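Local coordinates for protein endopolygalacturonase (Chondrostereum purpureum, PDB 1K5C) that probably hydrolyses alpha-1,4 links inside polygalacturonate, the backbone of pectin, as an endo-acting glycoside hydrolase of family 28, at residues Q120-G125 against D153-S158; H98-I103 against F112-S117; T294-E299 against L312-G317. All blocks are in the same frame, centred on the assembly; numbering follows the deposited sequence.

Contact 1 of 3, residues Q120-G125 against D153-S158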
# COMPACT_ATOMS: atom_id res chain seq x y z
N GLN A 120 6.38 -2.96 -7.50
CA GLN A 120 5.78 -2.15 -6.45
C GLN A 120 5.87 -0.67 -6.84
O GLN A 120 6.90 -0.18 -7.31
CB GLN A 120 6.51 -2.35 -5.09
CG GLN A 120 6.34 -3.77 -4.52
CD GLN A 120 7.37 -4.78 -5.04
OE1 GLN A 120 8.04 -4.58 -6.05
NE2 GLN A 120 7.46 -5.95 -4.39
N ALA A 121 4.73 0.06 -6.65
CA ALA A 121 4.63 1.41 -7.22
C ALA A 121 5.23 2.48 -6.34
O ALA A 121 6.23 3.10 -6.73
CB ALA A 121 3.16 1.69 -7.56
N ILE A 122 4.64 2.75 -5.18
CA ILE A 122 5.08 3.89 -4.34
C ILE A 122 5.49 3.38 -2.95
O ILE A 122 4.69 2.81 -2.22
CB ILE A 122 3.97 4.95 -4.20
CG1 ILE A 122 3.51 5.42 -5.57
CG2 ILE A 122 4.45 6.10 -3.31
CD1 ILE A 122 2.33 6.40 -5.54
N SER A 123 6.77 3.59 -2.63
CA SER A 123 7.30 3.30 -1.30
C SER A 123 7.34 4.58 -0.48
O SER A 123 7.84 5.61 -0.95
CB SER A 123 8.72 2.71 -1.47
OG SER A 123 9.33 2.57 -0.21
N VAL A 124 6.80 4.51 0.72
CA VAL A 124 6.63 5.67 1.59
C VAL A 124 7.46 5.47 2.83
O VAL A 124 7.26 4.49 3.59
CB VAL A 124 5.15 5.82 1.95
CG1 VAL A 124 4.93 7.03 2.85
CG2 VAL A 124 4.31 5.88 0.67
N GLY A 125 8.33 6.43 3.12
CA GLY A 125 9.06 6.46 4.40
C GLY A 125 10.54 6.40 4.24
O GLY A 125 11.06 5.99 3.18
N ASP A 153 2.16 -3.57 -5.87
CA ASP A 153 1.59 -2.89 -4.70
C ASP A 153 1.40 -1.40 -4.99
O ASP A 153 2.26 -0.73 -5.54
CB ASP A 153 2.54 -2.96 -3.49
CG ASP A 153 2.95 -4.35 -3.05
OD1 ASP A 153 2.89 -5.31 -3.85
OD2 ASP A 153 3.39 -4.45 -1.86
N GLY A 154 0.25 -0.86 -4.55
CA GLY A 154 0.03 0.58 -4.74
C GLY A 154 0.96 1.43 -3.86
O GLY A 154 1.76 2.23 -4.37
N PHE A 155 0.80 1.22 -2.56
CA PHE A 155 1.58 1.96 -1.55
C PHE A 155 2.16 0.95 -0.56
O PHE A 155 1.40 0.18 0.03
CB PHE A 155 0.68 2.93 -0.74
CG PHE A 155 -0.05 3.93 -1.60
CD1 PHE A 155 0.55 5.16 -1.95
CD2 PHE A 155 -1.34 3.65 -2.09
CE1 PHE A 155 -0.14 6.05 -2.75
CE2 PHE A 155 -2.01 4.55 -2.88
CZ PHE A 155 -1.43 5.74 -3.25
N ASP A 156 3.48 0.98 -0.39
CA ASP A 156 4.18 0.21 0.66
C ASP A 156 4.67 1.20 1.69
O ASP A 156 5.45 2.09 1.36
CB ASP A 156 5.34 -0.58 0.06
CG ASP A 156 4.91 -1.68 -0.89
OD1 ASP A 156 3.92 -2.40 -0.47
OD2 ASP A 156 5.48 -1.90 -1.94
N VAL A 157 4.18 1.07 2.93
CA VAL A 157 4.46 2.06 3.96
C VAL A 157 5.28 1.47 5.08
O VAL A 157 4.85 0.53 5.75
CB VAL A 157 3.13 2.64 4.52
CG1 VAL A 157 3.43 3.71 5.57
CG2 VAL A 157 2.26 3.20 3.38
N SER A 158 6.44 2.08 5.32
CA SER A 158 7.30 1.83 6.51
C SER A 158 7.65 3.21 7.06
O SER A 158 8.65 3.80 6.65
CB SER A 158 8.52 0.99 6.19
OG SER A 158 8.16 -0.35 5.84
O HOH W 1 5.97 -5.72 -1.56
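Gln120 CG rests against two carboxyl groups of 153-158, 3.3 Å from Asp156 OD2 and 3.7 Å from Asp153 CG. Gln120 and Asp153 lie alongside each other and point the same way, with amide and carboxylate planes turned 56° apart; Asp156 comes across at a slant. The Gln120 chain bends at chi2 (87°), and its NE2 gives one hydrogen bond to Thr90 OG1 and another to a water, which in turn donates to Asp153 OD2 over 2.9 Å. This links amide and acid without their polar ends meeting directly. The same Asp153 OD2 stands only 2.5 Å from Asp156 OD1. On the other face of the sheet, Ile122 and Phe155 run side by side, and Ile122 CD1 approaches Phe155 CE1 to 3.7 Å, obliquely to the ring. Two residues further along the same strands, on the same face, Val124 packs beside Val157.

The backbone sets this register. Ala121 N bonds to Asp153 O at 2.8 Å; Ile122 N reaches Gly154 O on a bent path (143° at the hydrogen). Beyond them a parallel ladder runs from Asp156 N to Ile122 O, Val124 N to Asp156 O and Ser158 N to Val124 O, so Ile122 and Val124 are each held through both N and O. Farther out, Lys102 NZ bonds Ser123 OG and Gly125 O, and Phe155 extends inward onto Ile164 and Val169 of strand 162-170.

Stacking of equivalent parallel strands from successive coils, apolar side chains turned into the core, is characteristic of the right-handed parallel beta-helix of family 28; the acids on the outer face belong to the substrate cleft. Asp153, from the family's Asn-Thr-Asp motif, lies beside Asp173, and Gln120 beside Asn151, two residues that bind galacturonate.

Contact 2 of 3, residues H98-I103 against F112-S117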
# COMPACT_ATOMS: atom_id res chain seq x y z
N HIS A 98 12.25 -1.81 -8.58
CA HIS A 98 11.21 -1.60 -7.56
C HIS A 98 11.87 -1.06 -6.30
O HIS A 98 13.06 -1.37 -6.05
CB HIS A 98 10.42 -2.87 -7.25
CG HIS A 98 11.22 -3.94 -6.56
ND1 HIS A 98 11.20 -4.23 -5.22
CD2 HIS A 98 12.15 -4.78 -7.14
CE1 HIS A 98 12.04 -5.24 -4.99
NE2 HIS A 98 12.61 -5.55 -6.10
N PRO A 99 11.15 -0.29 -5.49
CA PRO A 99 9.88 0.36 -5.87
C PRO A 99 10.13 1.29 -7.05
O PRO A 99 11.29 1.62 -7.38
CB PRO A 99 9.50 1.13 -4.58
CG PRO A 99 10.84 1.51 -4.01
CD PRO A 99 11.72 0.30 -4.27
N PHE A 100 9.04 1.78 -7.66
CA PHE A 100 9.20 2.74 -8.76
C PHE A 100 9.54 4.11 -8.18
O PHE A 100 10.57 4.71 -8.54
CB PHE A 100 7.93 2.67 -9.61
CG PHE A 100 7.89 3.59 -10.81
CD1 PHE A 100 9.04 4.12 -11.40
CD2 PHE A 100 6.66 3.92 -11.36
CE1 PHE A 100 8.92 4.96 -12.51
CE2 PHE A 100 6.53 4.75 -12.45
CZ PHE A 100 7.68 5.29 -13.04
N LEU A 101 8.63 4.63 -7.32
CA LEU A 101 8.83 5.89 -6.64
C LEU A 101 9.12 5.65 -5.16
O LEU A 101 8.55 4.74 -4.55
CB LEU A 101 7.56 6.76 -6.69
CG LEU A 101 7.27 7.51 -7.97
CD1 LEU A 101 7.06 6.68 -9.14
CD2 LEU A 101 6.09 8.46 -7.74
N LYS A 102 9.95 6.54 -4.60
CA LYS A 102 10.21 6.58 -3.15
C LYS A 102 9.99 8.00 -2.68
O LYS A 102 10.55 8.94 -3.23
CB LYS A 102 11.66 6.16 -2.86
CG LYS A 102 12.14 6.36 -1.43
CD LYS A 102 11.32 5.52 -0.50
CE LYS A 102 12.14 4.67 0.42
NZ LYS A 102 11.28 3.90 1.36
N ILE A 103 9.14 8.15 -1.64
CA ILE A 103 8.80 9.46 -1.04
C ILE A 103 9.20 9.41 0.43
O ILE A 103 8.74 8.53 1.17
CB ILE A 103 7.33 9.79 -1.20
CG1 ILE A 103 6.90 9.80 -2.67
CG2 ILE A 103 7.00 11.13 -0.51
CD1 ILE A 103 5.42 9.93 -2.90
N PHE A 112 -1.26 13.24 -8.75
CA PHE A 112 -0.50 12.70 -9.88
C PHE A 112 -0.83 11.22 -10.00
O PHE A 112 -1.46 10.61 -9.12
CB PHE A 112 1.01 12.96 -9.76
CG PHE A 112 1.65 12.34 -8.54
CD1 PHE A 112 2.10 11.04 -8.55
CD2 PHE A 112 1.81 13.14 -7.39
CE1 PHE A 112 2.76 10.51 -7.44
CE2 PHE A 112 2.45 12.62 -6.28
CZ PHE A 112 2.90 11.30 -6.29
N GLU A 113 -0.36 10.65 -11.10
CA GLU A 113 -0.61 9.24 -11.42
C GLU A 113 0.72 8.53 -11.63
O GLU A 113 1.62 9.06 -12.28
CB GLU A 113 -1.45 9.13 -12.69
CG GLU A 113 -1.59 7.70 -13.23
CD GLU A 113 -2.57 7.61 -14.34
OE1 GLU A 113 -3.72 7.98 -14.21
OE2 GLU A 113 -2.21 7.05 -15.36
N VAL A 114 0.80 7.33 -11.08
CA VAL A 114 1.83 6.35 -11.44
C VAL A 114 1.17 5.38 -12.41
O VAL A 114 0.18 4.74 -12.04
CB VAL A 114 2.36 5.64 -10.18
CG1 VAL A 114 3.25 4.50 -10.58
CG2 VAL A 114 3.05 6.69 -9.28
N LEU A 115 1.71 5.31 -13.62
CA LEU A 115 1.14 4.47 -14.68
C LEU A 115 2.11 3.30 -14.93
O LEU A 115 3.30 3.51 -15.24
CB LEU A 115 0.99 5.30 -15.94
CG LEU A 115 0.53 4.53 -17.19
CD1 LEU A 115 -0.90 3.95 -17.02
CD2 LEU A 115 0.56 5.44 -18.41
N ASN A 116 1.60 2.08 -14.81
CA ASN A 116 2.37 0.89 -15.21
C ASN A 116 3.76 0.81 -14.54
O ASN A 116 4.81 0.75 -15.19
CB ASN A 116 2.45 0.79 -16.73
CG ASN A 116 1.05 0.71 -17.32
OD1 ASN A 116 0.13 0.16 -16.67
ND2 ASN A 116 0.90 1.22 -18.54
N SER A 117 3.74 0.76 -13.20
CA SER A 117 4.98 0.46 -12.49
C SER A 117 5.48 -0.94 -12.87
O SER A 117 4.70 -1.86 -13.07
CB SER A 117 4.76 0.57 -10.98
OG SER A 117 3.75 -0.34 -10.51
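Phe100 lies with the edge of its ring against Val114: CD2 meets Val114 CG1 at 3.5 Å, near the ring plane, while the two side chains slide past each other in opposite directions. Placing CG anti to the backbone N (chi1 -180°) sends the ring across to 112-117, where CD2 also comes within 3.9 Å of Ser117 CB. One face of this ring carries Leu101 CD1, 3.5 Å above the plane and offset toward the rim; outside the segments, Phe51 meets it edge-to-face. Next in sequence, Leu101 reaches Val114 tip to tip, with CD2 3.8 Å from Val114 CG2. The same CD2 touches Phe112 CE1 at 3.9 Å. Val114 therefore divides its two methyls, CG1 for the phenylalanine and CG2 for the leucine, and an alanine here would probably leave the Phe100 edge and the Leu101 methyls without their shared partner and open a gap between the two segments. Ile103 finishes the row more loosely, CD1 approaching the edge of the Phe112 ring at 4.4 Å. Phe112 in turn meets Phe70 and, edge-to-face, Phe77.

The two segments come from different faces of one beta-helix coil, strand 101-104 and strand 108-115, and these residues fill the interior between them. No hydrogen bond crosses; the hydroxyl of Ser117 is spent on Ala119 O and Asp140 OD2. The faces are thus joined by methyl and aromatic packing in a buried core, where cohesion depends on fit and exclusion of water rather than on directed bonds.

Contact 3 of 3, residues T294-E299 against L312-G317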
# COMPACT_ATOMS: atom_id res chain seq x y z
N THR A 294 -14.11 -17.51 1.08
CA THR A 294 -14.33 -17.60 2.52
C THR A 294 -14.63 -16.22 3.08
O THR A 294 -14.01 -15.23 2.68
CB THR A 294 -13.09 -18.20 3.19
OG1 THR A 294 -12.90 -19.53 2.69
CG2 THR A 294 -13.22 -18.25 4.69
N ARG A 295 -15.59 -16.13 4.01
CA ARG A 295 -15.94 -14.83 4.63
C ARG A 295 -14.81 -14.31 5.53
O ARG A 295 -14.17 -13.31 5.18
CB ARG A 295 -17.28 -14.94 5.37
CG ARG A 295 -18.46 -15.12 4.36
CD ARG A 295 -19.79 -15.04 5.06
NE ARG A 295 -20.13 -16.09 6.02
CZ ARG A 295 -20.69 -17.25 5.63
NH1 ARG A 295 -20.89 -17.56 4.35
NH2 ARG A 295 -21.04 -18.15 6.56
N VAL A 296 -14.59 -14.97 6.66
CA VAL A 296 -13.58 -14.51 7.63
C VAL A 296 -12.80 -15.70 8.16
O VAL A 296 -13.38 -16.66 8.66
CB VAL A 296 -14.29 -13.82 8.81
CG1 VAL A 296 -13.30 -13.48 9.93
CG2 VAL A 296 -15.05 -12.58 8.36
N THR A 297 -11.47 -15.59 8.13
CA THR A 297 -10.61 -16.51 8.88
C THR A 297 -9.64 -15.67 9.74
O THR A 297 -9.03 -14.72 9.23
CB THR A 297 -9.86 -17.49 7.99
OG1 THR A 297 -10.86 -18.48 7.58
CG2 THR A 297 -8.69 -18.22 8.66
N VAL A 298 -9.53 -16.07 11.00
CA VAL A 298 -8.55 -15.54 11.93
C VAL A 298 -7.71 -16.74 12.37
O VAL A 298 -8.27 -17.70 12.90
CB VAL A 298 -9.22 -14.87 13.15
CG1 VAL A 298 -8.16 -14.47 14.18
CG2 VAL A 298 -10.07 -13.68 12.69
N GLU A 299 -6.39 -16.66 12.14
CA GLU A 299 -5.45 -17.74 12.48
C GLU A 299 -4.33 -17.14 13.33
O GLU A 299 -3.31 -16.68 12.82
CB GLU A 299 -4.92 -18.39 11.18
CG GLU A 299 -3.92 -19.52 11.46
CD GLU A 299 -4.55 -20.87 11.70
OE1 GLU A 299 -5.77 -20.98 11.83
OE2 GLU A 299 -3.78 -21.87 11.74
N LEU A 312 -18.86 -5.04 11.59
CA LEU A 312 -18.53 -5.85 10.41
C LEU A 312 -19.72 -6.70 9.99
O LEU A 312 -20.30 -7.43 10.82
CB LEU A 312 -17.35 -6.78 10.77
CG LEU A 312 -16.90 -7.74 9.69
CD1 LEU A 312 -16.41 -6.95 8.43
CD2 LEU A 312 -15.80 -8.68 10.20
N THR A 313 -20.02 -6.69 8.71
CA THR A 313 -20.98 -7.64 8.10
C THR A 313 -20.29 -8.25 6.87
O THR A 313 -19.91 -7.48 5.99
CB THR A 313 -22.31 -6.97 7.70
OG1 THR A 313 -22.91 -6.41 8.86
CG2 THR A 313 -23.21 -7.99 7.02
N VAL A 314 -20.16 -9.55 6.84
CA VAL A 314 -19.60 -10.24 5.68
C VAL A 314 -20.64 -11.26 5.20
O VAL A 314 -21.14 -12.05 6.03
CB VAL A 314 -18.27 -10.96 6.00
CG1 VAL A 314 -17.63 -11.48 4.69
CG2 VAL A 314 -17.29 -10.05 6.74
N THR A 315 -20.93 -11.24 3.91
CA THR A 315 -21.92 -12.14 3.31
C THR A 315 -21.32 -12.77 2.03
O THR A 315 -20.35 -12.29 1.47
CB THR A 315 -23.23 -11.38 2.97
OG1 THR A 315 -22.92 -10.28 2.08
CG2 THR A 315 -23.92 -10.86 4.26
N GLY A 316 -21.99 -13.87 1.64
CA GLY A 316 -21.55 -14.63 0.47
C GLY A 316 -20.63 -15.80 0.87
O GLY A 316 -20.19 -15.92 2.03
N GLY A 317 -20.29 -16.63 -0.12
CA GLY A 317 -19.25 -17.63 0.09
C GLY A 317 -19.58 -18.57 1.23
O GLY A 317 -20.75 -18.96 1.47
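Arg295 lays its aliphatic chain over Val314 before its head bonds to the turn beyond. Arg295 CB lies 3.5 Å from Val314 CG1, and Arg295 CD passes 3.4 Å from Val314 O. A bend at chi3 (-66°) then brings the guanidinium round to Gly316, where NH1 donates to Gly316 O at 2.9 Å. The bond is nearly straight (170°), and the oxygen lies in the guanidinium plane, although the donor stands above the plane of the Gly316 carbonyl. The other two nitrogens work at the C terminus: NE bonds Tyr334 O, and NH2 makes a salt bridge with Leu335 OXT. With three nitrogens engaged, the group is fixed in rotation and probably offsets the terminal carboxylate.

Arg295 sits where the chain turns a corner between two faces of the parallel beta-helix, here near its C-terminal end, and strand 306-315 belongs to the face reached after the next turns. From this corner Val296 points inward. Its CG2 meets Val314 CG2 at 3.7 Å, the two side chains crossing at an angle, and lies 4.4 Å from Leu312 CD2. Val314 thus spends one methyl on each neighbour: CG1 under the arginine chain, CG2 against Val296. Behind it Ile287 of the adjoining strand 285-289 continues the apolar core, while Val256 and Ile322 flank Val296.

In the fold
Following the chain from the N terminus, contact 2 comes first and closes a short loop, with eight residues between segments 98-103 and 112-117, joining strand 101-104 to the inward side of strand 108-115. Contact 1 opens only after that; the 27 residues between its segments make most of a coil, including strand 130-139, before neighbouring strands pair. Contact 3 comes last, with twelve residues between its segments. The three lie in series; none nests or crosses. Contacts 1 and 2 touch, their centres 8 Å apart, because strands 101-104 and 122-127 are neighbours in one parallel sheet. Contact 3 reaches that sheet farther along the helix, its centre about 27 Å from that of contact 1. Contact 1 joins successive coils; contacts 2 and 3 tie faces across the interior.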